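Local coordinates for protein MmeI (PDB 5HR4) that is a type IIL restriction-modification enzyme that binds DNA and probably transfers the methyl group of S-adenosyl-L-methionine to adenine N6, at residues Gly356-Asp361 against Gln408-Glu413; Ile421-Leu426 against Ser452-Leu457; Tyr642-Thr647 against Asn768-Asn773. One frame throughout, in Å; residues are numbered along the deposited sequence.

Interaction 1 (Gly356-Asp361 against Gln408-Glu413); sequences GLTFFD and QFFGIE. With SFG (sinefungin), chain H.
Phe359, Phe360 and Asp361 pair in parallel with Phe409, Phe410 and Gly411, the strand axes 4.6 Å apart at their closest and 8° off parallel. The backbone bonds cross alternately: Phe359 N reaches Gln408 O (3.0 Å), Phe410 N reaches Phe359 O (2.8 Å), then Asp361 N takes Phe410 O and Ile412 N takes Asp361 O. On one face the rings of Phe359 and Phe409 point the same way, their CG atoms both set beside the backbone N (chi1 -57° and -63°). The planes are nearly parallel but slid apart, centroids 5.0 Å apart, and helix 368-388 packs against both through Thr373. These are the first two strands of the Rossmann-like methyltransferase fold, flanked in the sheet by strands 477-480 and 455-458, so large apolar residues suit both faces. On the other face, Ile412 CD1 meets the edge of the Phe360 ring at CZ (3.8 Å), and Thr358 CG2 lies 3.8 Å from Phe410 CE1, while Thr358 OG1 turns to Lys474 O. The extended side chain of Gln408 sends NE2 to Leu357 O (3.1 Å), in the plane of both its own amide and the carbonyl; its OE1 accepts from Arg355 and Asn405 N. An alanine here would remove both amide atoms and is likely to leave Leu357 O without this donor and Arg355 without this acceptor. Glu413 uses both carboxylate oxygens on the sinefungin ribose, OE2 accepting from O2' (2.7 Å) and OE1 from O3', as the acidic residue at the carboxyl end of the second strand does in many class I methyltransferases.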
loop_
_atom_site.group_PDB
_atom_site.type_symbol
_atom_site.label_atom_id
_atom_site.label_comp_id
_atom_site.label_asym_id
_atom_site.label_seq_id
_atom_site.Cartn_x
_atom_site.Cartn_y
_atom_site.Cartn_z
ATOM N N GLY A 356 -4.218 -20.405 23.652
ATOM C CA GLY A 356 -5.482 -19.703 23.556
ATOM C C GLY A 356 -5.468 -18.415 22.761
ATOM O O GLY A 356 -6.476 -17.704 22.767
ATOM N N LEU A 357 -4.361 -18.084 22.087
ATOM C CA LEU A 357 -4.247 -16.854 21.307
ATOM C C LEU A 357 -4.824 -17.059 19.912
ATOM O O LEU A 357 -4.522 -18.060 19.255
ATOM C CB LEU A 357 -2.787 -16.422 21.192
ATOM C CG LEU A 357 -1.983 -15.881 22.370
ATOM C CD1 LEU A 357 -0.575 -15.614 21.874
ATOM C CD2 LEU A 357 -2.580 -14.597 22.933
ATOM N N THR A 358 -5.633 -16.111 19.447
ATOM C CA THR A 358 -6.237 -16.196 18.119
ATOM C C THR A 358 -5.791 -15.015 17.266
ATOM O O THR A 358 -5.649 -13.889 17.769
ATOM C CB THR A 358 -7.772 -16.245 18.194
ATOM O OG1 THR A 358 -8.255 -15.166 19.001
ATOM C CG2 THR A 358 -8.233 -17.535 18.820
ATOM N N PHE A 359 -5.562 -15.274 15.973
ATOM C CA PHE A 359 -5.094 -14.260 15.031
ATOM C C PHE A 359 -6.073 -14.123 13.870
ATOM O O PHE A 359 -6.537 -15.123 13.319
ATOM C CB PHE A 359 -3.692 -14.614 14.529
ATOM C CG PHE A 359 -2.687 -14.780 15.642
ATOM C CD1 PHE A 359 -1.907 -13.706 16.061
ATOM C CD2 PHE A 359 -2.558 -15.992 16.298
ATOM C CE1 PHE A 359 -1.021 -13.842 17.089
ATOM C CE2 PHE A 359 -1.647 -16.133 17.326
ATOM C CZ PHE A 359 -0.878 -15.057 17.716
ATOM N N PHE A 360 -6.354 -12.879 13.482
ATOM C CA PHE A 360 -7.463 -12.561 12.583
ATOM C C PHE A 360 -7.017 -11.538 11.538
ATOM O O PHE A 360 -6.857 -10.352 11.855
ATOM C CB PHE A 360 -8.639 -12.033 13.406
ATOM C CG PHE A 360 -9.918 -11.895 12.650
ATOM C CD1 PHE A 360 -10.039 -12.346 11.339
ATOM C CD2 PHE A 360 -11.018 -11.313 13.266
ATOM C CE1 PHE A 360 -11.229 -12.194 10.638
ATOM C CE2 PHE A 360 -12.209 -11.160 12.588
ATOM C CZ PHE A 360 -12.317 -11.602 11.261
ATOM N N ASP A 361 -6.857 -11.984 10.289
ATOM C CA ASP A 361 -6.450 -11.124 9.175
ATOM C C ASP A 361 -7.624 -10.862 8.226
ATOM O O ASP A 361 -7.906 -11.689 7.340
ATOM C CB ASP A 361 -5.275 -11.760 8.423
ATOM C CG ASP A 361 -4.680 -10.844 7.326
ATOM O OD1 ASP A 361 -5.275 -9.785 6.986
ATOM O OD2 ASP A 361 -3.603 -11.212 6.777
ATOM N N GLN A 408 -6.025 -21.783 15.387
ATOM C CA GLN A 408 -5.953 -20.492 16.046
ATOM C C GLN A 408 -5.929 -19.335 15.054
ATOM O O GLN A 408 -5.848 -18.175 15.472
ATOM C CB GLN A 408 -4.718 -20.441 16.958
ATOM C CG GLN A 408 -4.618 -21.645 17.870
ATOM C CD GLN A 408 -3.300 -21.738 18.645
ATOM O OE1 GLN A 408 -2.694 -22.809 18.723
ATOM N NE2 GLN A 408 -2.853 -20.621 19.211
ATOM N N PHE A 409 -6.049 -19.608 13.757
ATOM C CA PHE A 409 -5.884 -18.573 12.748
ATOM C C PHE A 409 -7.133 -18.429 11.885
ATOM O O PHE A 409 -7.737 -19.422 11.459
ATOM C CB PHE A 409 -4.634 -18.867 11.926
ATOM C CG PHE A 409 -3.385 -18.826 12.749
ATOM C CD1 PHE A 409 -2.985 -19.931 13.489
ATOM C CD2 PHE A 409 -2.641 -17.658 12.838
ATOM C CE1 PHE A 409 -1.813 -19.877 14.289
ATOM C CE2 PHE A 409 -1.492 -17.597 13.617
ATOM C CZ PHE A 409 -1.083 -18.709 14.353
ATOM N N PHE A 410 -7.506 -17.171 11.646
ATOM C CA PHE A 410 -8.786 -16.770 11.091
ATOM C C PHE A 410 -8.528 -15.707 10.035
ATOM O O PHE A 410 -7.700 -14.818 10.253
ATOM C CB PHE A 410 -9.709 -16.194 12.188
ATOM C CG PHE A 410 -10.089 -17.182 13.275
ATOM C CD1 PHE A 410 -9.258 -17.404 14.371
ATOM C CD2 PHE A 410 -11.298 -17.870 13.216
ATOM C CE1 PHE A 410 -9.621 -18.320 15.384
ATOM C CE2 PHE A 410 -11.657 -18.785 14.210
ATOM C CZ PHE A 410 -10.815 -19.009 15.290
ATOM N N GLY A 411 -9.234 -15.771 8.907
ATOM C CA GLY A 411 -8.991 -14.817 7.841
ATOM C C GLY A 411 -10.168 -14.670 6.900
ATOM O O GLY A 411 -10.946 -15.611 6.700
ATOM N N ILE A 412 -10.277 -13.482 6.294
ATOM C CA ILE A 412 -11.270 -13.177 5.264
ATOM C C ILE A 412 -10.543 -12.785 3.973
ATOM O O ILE A 412 -9.619 -11.961 4.000
ATOM C CB ILE A 412 -12.214 -12.040 5.704
ATOM C CG1 ILE A 412 -12.879 -12.327 7.056
ATOM C CG2 ILE A 412 -13.266 -11.838 4.665
ATOM C CD1 ILE A 412 -13.496 -11.088 7.724
ATOM N N GLU A 413 -10.982 -13.341 2.844
ATOM C CA GLU A 413 -10.310 -13.130 1.564
ATOM C C GLU A 413 -11.330 -13.261 0.425
ATOM O O GLU A 413 -12.085 -14.236 0.364
ATOM C CB GLU A 413 -9.149 -14.127 1.426
ATOM C CG GLU A 413 -8.573 -14.331 0.031
ATOM C CD GLU A 413 -8.071 -13.034 -0.636
ATOM O OE1 GLU A 413 -7.480 -12.180 0.065
ATOM O OE2 GLU A 413 -8.277 -12.866 -1.872
HETATM N N SFG H . -1.328 -9.908 3.090
HETATM C CA SFG H . -1.558 -10.778 1.957
HETATM C C SFG H . -0.268 -11.535 1.706
HETATM O O SFG H . 0.716 -11.302 2.442
HETATM O OXT SFG H . -0.176 -12.387 0.790
HETATM C CB SFG H . -1.932 -9.956 0.728
HETATM C CG SFG H . -3.128 -9.088 1.089
HETATM C CD SFG H . -3.291 -8.108 -0.051
HETATM N NE SFG H . -2.345 -7.035 0.180
HETATM C "C5'" SFG H . -4.730 -7.574 -0.143
HETATM C "C4'" SFG H . -5.826 -8.687 -0.254
HETATM O "O4'" SFG H . -6.986 -8.167 0.032
HETATM C "C3'" SFG H . -6.015 -9.244 -1.676
HETATM O "O3'" SFG H . -5.625 -10.541 -1.660
HETATM C "C2'" SFG H . -7.528 -9.087 -2.007
HETATM O "O2'" SFG H . -8.079 -10.301 -2.672
HETATM C "C1'" SFG H . -8.086 -8.951 -0.847
HETATM N N9 SFG H . -9.225 -8.086 -0.853
HETATM C C8 SFG H . -9.409 -6.967 -1.549
HETATM N N7 SFG H . -10.595 -6.454 -1.211
HETATM C C5 SFG H . -11.137 -7.259 -0.297
HETATM C C6 SFG H . -12.340 -7.193 0.361
HETATM N N6 SFG H . -13.425 -6.244 0.317
HETATM N N1 SFG H . -12.685 -8.122 1.245
HETATM C C2 SFG H . -11.830 -9.143 1.493
HETATM N N3 SFG H . -10.641 -9.212 0.838
HETATM C C4 SFG H . -10.293 -8.265 -0.062
#

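Interaction 2 (Ile421-Leu426 against Ser452-Leu457); sequences IAQVAL and STPHIL
Leu426 and Pro454 form the closest meeting between helix segment 421-426 and segment 452-457, their side chains sliding past each other in opposite directions. Starting from the backbone, Leu426 CB lies 3.8 Å from Pro454 CG. The branch point CG stands a little farther off, and CD1 then comes down on the ring again, 3.6 Å from Pro454 CB. The second methyl, CD2, leaves the proline behind. Beyond the two segments the leucine also packs against Tyr374 of helix 368-388 and against Phe409, so its forked end spans more than one neighbour. Proline suits the other side of this contact: its compact ring is apolar, and its nitrogen carries no hydrogen that would need a partner at this buried surface. One turn back along the helix, Gln423 contributes its aliphatic part. With CG anti to the backbone N (chi1 -165°), the chain crosses the proline at about a right angle and puts CG 4.0 Å from Pro454 CG. The remaining touch is lighter: Ala422 CB approaches Ile456 CG1 at 4.1 Å. Alanine's single methyl allows the isoleucine to lie close to the helix, where Ile456 CG1 is also 4.4 Å from Gln423 N. Ile456 further meets Ala419 of the same helix and Leu370 of helix 368-388. No hydrogen bond joins the two segments, and the contact rests on the fit of buried carbon surfaces. Pro454 and Ile456 face the helix, whereas the intervening His455 points away from it and stacks its ring on Phe410. Helix 416-440 here packs on strand 455-458, the strand it leads to from strand 409-413, its neighbour in the sheet: a beta-alpha-beta crossover of the Rossmann-like methyltransferase fold.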
loop_
_atom_site.group_PDB
_atom_site.type_symbol
_atom_site.label_atom_id
_atom_site.label_comp_id
_atom_site.label_asym_id
_atom_site.label_seq_id
_atom_site.Cartn_x
_atom_site.Cartn_y
_atom_site.Cartn_z
ATOM N N ILE A 421 -5.124 -21.066 -0.885
ATOM C CA ILE A 421 -3.697 -21.162 -0.558
ATOM C C ILE A 421 -3.487 -20.959 0.937
ATOM O O ILE A 421 -2.807 -21.746 1.596
ATOM C CB ILE A 421 -2.866 -20.142 -1.359
ATOM C CG1 ILE A 421 -3.207 -20.136 -2.830
ATOM C CG2 ILE A 421 -1.358 -20.439 -1.196
ATOM C CD1 ILE A 421 -2.343 -19.125 -3.623
ATOM N N ALA A 422 -4.075 -19.892 1.487
ATOM C CA ALA A 422 -3.935 -19.600 2.908
ATOM C C ALA A 422 -4.169 -20.846 3.742
ATOM O O ALA A 422 -3.389 -21.150 4.651
ATOM C CB ALA A 422 -4.900 -18.484 3.315
ATOM N N GLN A 423 -5.213 -21.607 3.415
ATOM C CA GLN A 423 -5.491 -22.823 4.166
ATOM C C GLN A 423 -4.342 -23.813 4.027
ATOM O O GLN A 423 -3.769 -24.250 5.034
ATOM C CB GLN A 423 -6.816 -23.443 3.715
ATOM C CG GLN A 423 -7.346 -24.488 4.682
ATOM C CD GLN A 423 -8.773 -24.911 4.392
ATOM O OE1 GLN A 423 -9.010 -25.950 3.775
ATOM N NE2 GLN A 423 -9.733 -24.122 4.863
ATOM N N VAL A 424 -3.960 -24.149 2.786
ATOM C CA VAL A 424 -2.872 -25.112 2.606
ATOM C C VAL A 424 -1.563 -24.536 3.109
ATOM O O VAL A 424 -0.712 -25.261 3.643
ATOM C CB VAL A 424 -2.758 -25.548 1.139
ATOM C CG1 VAL A 424 -1.438 -26.237 0.899
ATOM C CG2 VAL A 424 -3.886 -26.495 0.796
ATOM N N ALA A 425 -1.382 -23.227 2.977
ATOM C CA ALA A 425 -0.168 -22.612 3.493
ATOM C C ALA A 425 0.009 -22.907 4.980
ATOM O O ALA A 425 1.124 -23.188 5.438
ATOM C CB ALA A 425 -0.193 -21.107 3.233
ATOM N N LEU A 426 -1.082 -22.873 5.745
ATOM C CA LEU A 426 -0.980 -23.141 7.171
ATOM C C LEU A 426 -0.650 -24.601 7.444
ATOM O O LEU A 426 0.076 -24.904 8.389
ATOM C CB LEU A 426 -2.270 -22.726 7.876
ATOM C CG LEU A 426 -2.241 -21.245 8.250
ATOM C CD1 LEU A 426 -3.611 -20.714 8.504
ATOM C CD2 LEU A 426 -1.398 -21.073 9.501
ATOM N N SER A 452 -6.877 -30.679 12.201
ATOM C CA SER A 452 -7.053 -29.297 12.614
ATOM C C SER A 452 -7.212 -28.445 11.365
ATOM O O SER A 452 -6.561 -28.696 10.343
ATOM C CB SER A 452 -5.843 -28.830 13.438
ATOM O OG SER A 452 -6.213 -27.925 14.473
ATOM N N THR A 453 -8.109 -27.465 11.415
ATOM C CA THR A 453 -8.256 -26.670 10.219
ATOM C C THR A 453 -8.317 -25.179 10.541
ATOM O O THR A 453 -8.972 -24.767 11.520
ATOM C CB THR A 453 -9.496 -27.087 9.395
ATOM O OG1 THR A 453 -10.688 -26.572 10.000
ATOM C CG2 THR A 453 -9.599 -28.618 9.284
ATOM N N PRO A 454 -7.620 -24.360 9.753
ATOM C CA PRO A 454 -7.783 -22.904 9.846
ATOM C C PRO A 454 -9.219 -22.497 9.572
ATOM O O PRO A 454 -10.067 -23.296 9.164
ATOM C CB PRO A 454 -6.859 -22.354 8.762
ATOM C CG PRO A 454 -6.001 -23.477 8.342
ATOM C CD PRO A 454 -6.633 -24.771 8.745
ATOM N N HIS A 455 -9.477 -21.214 9.778
ATOM C CA HIS A 455 -10.800 -20.635 9.597
ATOM C C HIS A 455 -10.681 -19.452 8.643
ATOM O O HIS A 455 -10.876 -18.292 9.034
ATOM C CB HIS A 455 -11.395 -20.239 10.944
ATOM C CG HIS A 455 -11.494 -21.380 11.913
ATOM N ND1 HIS A 455 -10.638 -21.524 12.988
ATOM C CD2 HIS A 455 -12.341 -22.440 11.964
ATOM C CE1 HIS A 455 -10.957 -22.617 13.661
ATOM N NE2 HIS A 455 -11.985 -23.192 13.060
ATOM N N ILE A 456 -10.336 -19.759 7.394
ATOM C CA ILE A 456 -10.304 -18.784 6.309
ATOM C C ILE A 456 -11.660 -18.785 5.616
ATOM O O ILE A 456 -12.115 -19.818 5.109
ATOM C CB ILE A 456 -9.193 -19.113 5.304
ATOM C CG1 ILE A 456 -7.868 -19.341 6.040
ATOM C CG2 ILE A 456 -9.069 -18.004 4.262
ATOM C CD1 ILE A 456 -7.417 -18.158 6.849
ATOM N N LEU A 457 -12.303 -17.631 5.585
ATOM C CA LEU A 457 -13.558 -17.475 4.868
ATOM C C LEU A 457 -13.329 -16.745 3.538
ATOM O O LEU A 457 -12.566 -15.776 3.468
ATOM C CB LEU A 457 -14.552 -16.702 5.727
ATOM C CG LEU A 457 -15.909 -16.505 5.070
ATOM C CD1 LEU A 457 -16.526 -17.856 4.814
ATOM C CD2 LEU A 457 -16.790 -15.634 5.955
#

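Interaction 3 (Tyr642-Thr647 against Asn768-Asn773); sequences YGNKPT and NVISSN. With nucleotides of chain C; nucleotides of chain B.
Tyr642 has CG anti to the backbone N (chi1 -169°) and Asn773 has CG between its backbone N and carbonyl carbon (chi1 58°), which sets the phenol and the amide side by side, pointing the same way toward the DNA. Their planes stand 80° apart. Asn773 ND2 makes a weak hydrogen bond to Tyr642 OH (3.3 Å), and that hydroxyl also bonds a cytosine base N4. A second bond runs 3.1 Å from Asn773 ND2 to N7 of DG9 of chain C. The ring is sandwiched, with C5' of DT3 of chain B over one face and Asn773 CA near the rim of the opposite one. Lys645 lays its CB against Asn773 CG (3.6 Å) and then runs out fully extended. A long, positively charged side chain suits this place, because NZ reaches three acceptors: N7 (2.7 Å) and O6 of DG10 of chain C, and O4 of DT3 of chain B. All these base atoms lie on the major-groove edge, consistent with sequence readout by the target recognition domain. Farther from the DNA, Asn644 N bonds Ser771 O (2.9 Å), while Asn644 OD1 accepts from Ser740 N and Gln741 N. Between Tyr642 and Asn644, Gly643 CA lies 3.3 Å from Ser772 O; a CB would probably run into that oxygen, so glycine suits the place. Tyr642 ends the outermost strand 641-642 of an antiparallel sheet, beside strand 775-779, and Ser771 ends strand 770-771, which borders a second sheet next to strand 673-677.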
loop_
_atom_site.group_PDB
_atom_site.type_symbol
_atom_site.label_atom_id
_atom_site.label_comp_id
_atom_site.label_asym_id
_atom_site.label_seq_id
_atom_site.Cartn_x
_atom_site.Cartn_y
_atom_site.Cartn_z
ATOM N N TYR A 642 -6.144 27.625 -9.039
ATOM C CA TYR A 642 -5.699 26.388 -9.670
ATOM C C TYR A 642 -5.413 26.641 -11.149
ATOM O O TYR A 642 -6.174 27.339 -11.829
ATOM C CB TYR A 642 -6.791 25.321 -9.494
ATOM C CG TYR A 642 -6.429 23.887 -9.855
ATOM C CD1 TYR A 642 -5.326 23.269 -9.287
ATOM C CD2 TYR A 642 -7.217 23.139 -10.726
ATOM C CE1 TYR A 642 -4.992 21.963 -9.591
ATOM C CE2 TYR A 642 -6.887 21.829 -11.043
ATOM C CZ TYR A 642 -5.774 21.241 -10.465
ATOM O OH TYR A 642 -5.413 19.925 -10.742
ATOM N N GLY A 643 -4.319 26.070 -11.649
ATOM C CA GLY A 643 -3.954 26.247 -13.045
ATOM C C GLY A 643 -5.001 25.682 -14.003
ATOM O O GLY A 643 -5.885 24.903 -13.631
ATOM N N ASN A 644 -4.882 26.093 -15.276
ATOM C CA ASN A 644 -5.824 25.678 -16.312
ATOM C C ASN A 644 -5.627 24.208 -16.666
ATOM O O ASN A 644 -4.503 23.768 -16.917
ATOM C CB ASN A 644 -5.662 26.527 -17.582
ATOM C CG ASN A 644 -5.302 27.971 -17.291
ATOM O OD1 ASN A 644 -6.171 28.813 -17.046
ATOM N ND2 ASN A 644 -4.010 28.268 -17.330
ATOM N N LYS A 645 -6.733 23.460 -16.734
ATOM C CA LYS A 645 -6.733 22.025 -16.998
ATOM C C LYS A 645 -7.249 21.768 -18.404
ATOM O O LYS A 645 -8.395 22.130 -18.714
ATOM C CB LYS A 645 -7.600 21.307 -15.965
ATOM C CG LYS A 645 -7.872 19.857 -16.231
ATOM C CD LYS A 645 -8.589 19.221 -15.029
ATOM C CE LYS A 645 -9.211 17.869 -15.426
ATOM N NZ LYS A 645 -9.940 17.140 -14.348
ATOM N N PRO A 646 -6.454 21.166 -19.283
ATOM C CA PRO A 646 -6.820 21.137 -20.712
ATOM C C PRO A 646 -7.791 20.031 -21.114
ATOM O O PRO A 646 -8.660 20.250 -21.972
ATOM C CB PRO A 646 -5.465 20.941 -21.401
ATOM C CG PRO A 646 -4.646 20.187 -20.366
ATOM C CD PRO A 646 -5.036 20.827 -19.062
ATOM N N THR A 647 -7.632 18.851 -20.518
ATOM C CA THR A 647 -8.305 17.620 -20.942
ATOM C C THR A 647 -8.361 17.507 -22.459
ATOM O O THR A 647 -9.429 17.535 -23.066
ATOM C CB THR A 647 -9.712 17.522 -20.366
ATOM O OG1 THR A 647 -9.698 17.875 -18.975
ATOM C CG2 THR A 647 -10.216 16.095 -20.497
ATOM N N ASN A 768 1.085 36.357 -20.057
ATOM C CA ASN A 768 0.791 35.749 -21.350
ATOM C C ASN A 768 1.126 34.264 -21.416
ATOM O O ASN A 768 0.744 33.598 -22.387
ATOM C CB ASN A 768 1.528 36.491 -22.472
ATOM C CG ASN A 768 0.748 37.697 -22.983
ATOM O OD1 ASN A 768 -0.475 37.633 -23.141
ATOM N ND2 ASN A 768 1.451 38.809 -23.233
ATOM N N VAL A 769 1.809 33.725 -20.441
ATOM C CA VAL A 769 2.077 32.295 -20.446
ATOM C C VAL A 769 0.943 31.598 -19.712
ATOM O O VAL A 769 0.471 32.067 -18.670
ATOM C CB VAL A 769 3.456 31.969 -19.832
ATOM C CG1 VAL A 769 4.242 33.250 -19.514
ATOM C CG2 VAL A 769 3.309 31.025 -18.636
ATOM N N ILE A 770 0.471 30.504 -20.283
ATOM C CA ILE A 770 -0.660 29.769 -19.745
ATOM C C ILE A 770 -0.112 28.729 -18.773
ATOM O O ILE A 770 0.753 27.932 -19.147
ATOM C CB ILE A 770 -1.460 29.111 -20.881
ATOM C CG1 ILE A 770 -1.986 30.180 -21.855
ATOM C CG2 ILE A 770 -2.576 28.245 -20.333
ATOM C CD1 ILE A 770 -3.011 31.169 -21.248
ATOM N N SER A 771 -0.595 28.743 -17.526
ATOM C CA SER A 771 -0.141 27.787 -16.510
ATOM C C SER A 771 -1.075 26.582 -16.441
ATOM O O SER A 771 -2.299 26.740 -16.398
ATOM C CB SER A 771 -0.040 28.446 -15.132
ATOM O OG SER A 771 -1.162 29.274 -14.865
ATOM N N SER A 772 -0.492 25.382 -16.427
ATOM C CA SER A 772 -1.230 24.122 -16.450
ATOM C C SER A 772 -1.775 23.788 -15.058
ATOM O O SER A 772 -1.406 24.408 -14.054
ATOM C CB SER A 772 -0.326 23.009 -16.995
ATOM O OG SER A 772 -0.362 21.817 -16.240
ATOM N N ASN A 773 -2.683 22.797 -14.994
ATOM C CA ASN A 773 -3.249 22.460 -13.683
ATOM C C ASN A 773 -2.253 21.743 -12.778
ATOM O O ASN A 773 -2.591 21.470 -11.620
ATOM C CB ASN A 773 -4.558 21.634 -13.793
ATOM C CG ASN A 773 -4.412 20.319 -14.571
ATOM O OD1 ASN A 773 -3.955 20.299 -15.710
ATOM N ND2 ASN A 773 -4.844 19.220 -13.959
ATOM P P DG C 9 -5.227 14.846 -20.511
ATOM O OP1 DG C 9 -5.293 14.146 -21.805
ATOM O OP2 DG C 9 -5.201 16.315 -20.334
ATOM O "O5'" DG C 9 -6.376 14.284 -19.563
ATOM C "C5'" DG C 9 -6.672 12.926 -19.587
ATOM C "C4'" DG C 9 -7.483 12.552 -18.377
ATOM O "O4'" DG C 9 -6.795 12.960 -17.161
ATOM C "C3'" DG C 9 -8.853 13.210 -18.290
ATOM O "O3'" DG C 9 -9.700 12.323 -17.626
ATOM C "C2'" DG C 9 -8.570 14.412 -17.412
ATOM C "C1'" DG C 9 -7.691 13.726 -16.397
ATOM N N9 DG C 9 -6.954 14.629 -15.549
ATOM C C8 DG C 9 -6.466 15.882 -15.859
ATOM N N7 DG C 9 -5.871 16.455 -14.866
ATOM C C5 DG C 9 -5.960 15.509 -13.834
ATOM C C6 DG C 9 -5.483 15.540 -12.501
ATOM O O6 DG C 9 -4.867 16.443 -11.927
ATOM N N1 DG C 9 -5.809 14.374 -11.815
ATOM C C2 DG C 9 -6.485 13.307 -12.355
ATOM N N2 DG C 9 -6.703 12.259 -11.563
ATOM N N3 DG C 9 -6.921 13.272 -13.581
ATOM C C4 DG C 9 -6.625 14.394 -14.259
ATOM P P DT B 3 -9.796 25.227 -6.256
ATOM O OP1 DT B 3 -9.600 24.810 -4.844
ATOM O OP2 DT B 3 -9.670 26.672 -6.524
ATOM O "O5'" DT B 3 -8.843 24.376 -7.246
ATOM C "C5'" DT B 3 -8.199 23.143 -6.830
ATOM C "C4'" DT B 3 -9.194 22.076 -6.410
ATOM O "O4'" DT B 3 -10.100 21.757 -7.515
ATOM C "C3'" DT B 3 -8.557 20.739 -6.006
ATOM O "O3'" DT B 3 -9.292 20.156 -4.940
ATOM C "C2'" DT B 3 -8.728 19.913 -7.282
ATOM C "C1'" DT B 3 -10.119 20.352 -7.680
ATOM N N1 DT B 3 -10.478 20.037 -9.073
ATOM C C2 DT B 3 -11.049 18.819 -9.365
ATOM O O2 DT B 3 -11.255 17.964 -8.531
ATOM N N3 DT B 3 -11.363 18.633 -10.683
ATOM C C4 DT B 3 -11.190 19.536 -11.723
ATOM O O4 DT B 3 -11.507 19.276 -12.881
ATOM C C5 DT B 3 -10.598 20.798 -11.347
ATOM C C7 DT B 3 -10.343 21.847 -12.383
ATOM C C6 DT B 3 -10.277 20.985 -10.054
ATOM P P DG C 10 -11.273 12.298 -17.918
ATOM O OP1 DG C 10 -11.473 11.885 -19.329
ATOM O OP2 DG C 10 -11.890 13.583 -17.521
ATOM O "O5'" DG C 10 -11.746 11.183 -16.868
ATOM C "C5'" DG C 10 -10.844 10.124 -16.487
ATOM C "C4'" DG C 10 -11.109 9.624 -15.063
ATOM O "O4'" DG C 10 -10.420 10.469 -14.111
ATOM C "C3'" DG C 10 -12.569 9.616 -14.611
ATOM O "O3'" DG C 10 -12.732 8.613 -13.654
ATOM C "C2'" DG C 10 -12.717 10.991 -13.976
ATOM C "C1'" DG C 10 -11.369 11.134 -13.287
ATOM N N9 DG C 10 -10.938 12.515 -13.107
ATOM C C8 DG C 10 -10.985 13.522 -14.031
ATOM N N7 DG C 10 -10.512 14.658 -13.590
ATOM C C5 DG C 10 -10.127 14.380 -12.284
ATOM C C6 DG C 10 -9.534 15.223 -11.307
ATOM O O6 DG C 10 -9.239 16.435 -11.416
ATOM N N1 DG C 10 -9.295 14.528 -10.099
ATOM C C2 DG C 10 -9.594 13.194 -9.891
ATOM N N2 DG C 10 -9.316 12.703 -8.692
ATOM N N3 DG C 10 -10.141 12.404 -10.801
ATOM C C4 DG C 10 -10.384 13.063 -11.971
#

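Interactions 1 and 2 are neighbours, their centres 10 Å apart, in the methyltransferase domain, whereas the centre of interaction 3 lies about 51 Å and 54 Å from theirs, in the target recognition domain on the opposite side of the chain's centre. They follow in series along the chain, each closing before the next opens. Strand 409-413 serves both of the first two: it pairs with strand 359-361 on one flank and with the outermost strand 455-458 on the other, and helix 416-440 connects it to the latter. Interaction 1 pairs strands beside the sinefungin pocket, interaction 2 packs a helix on the same sheet and interaction 3 meets DNA bases, consistent with cofactor binding and sequence recognition lying in separate domains.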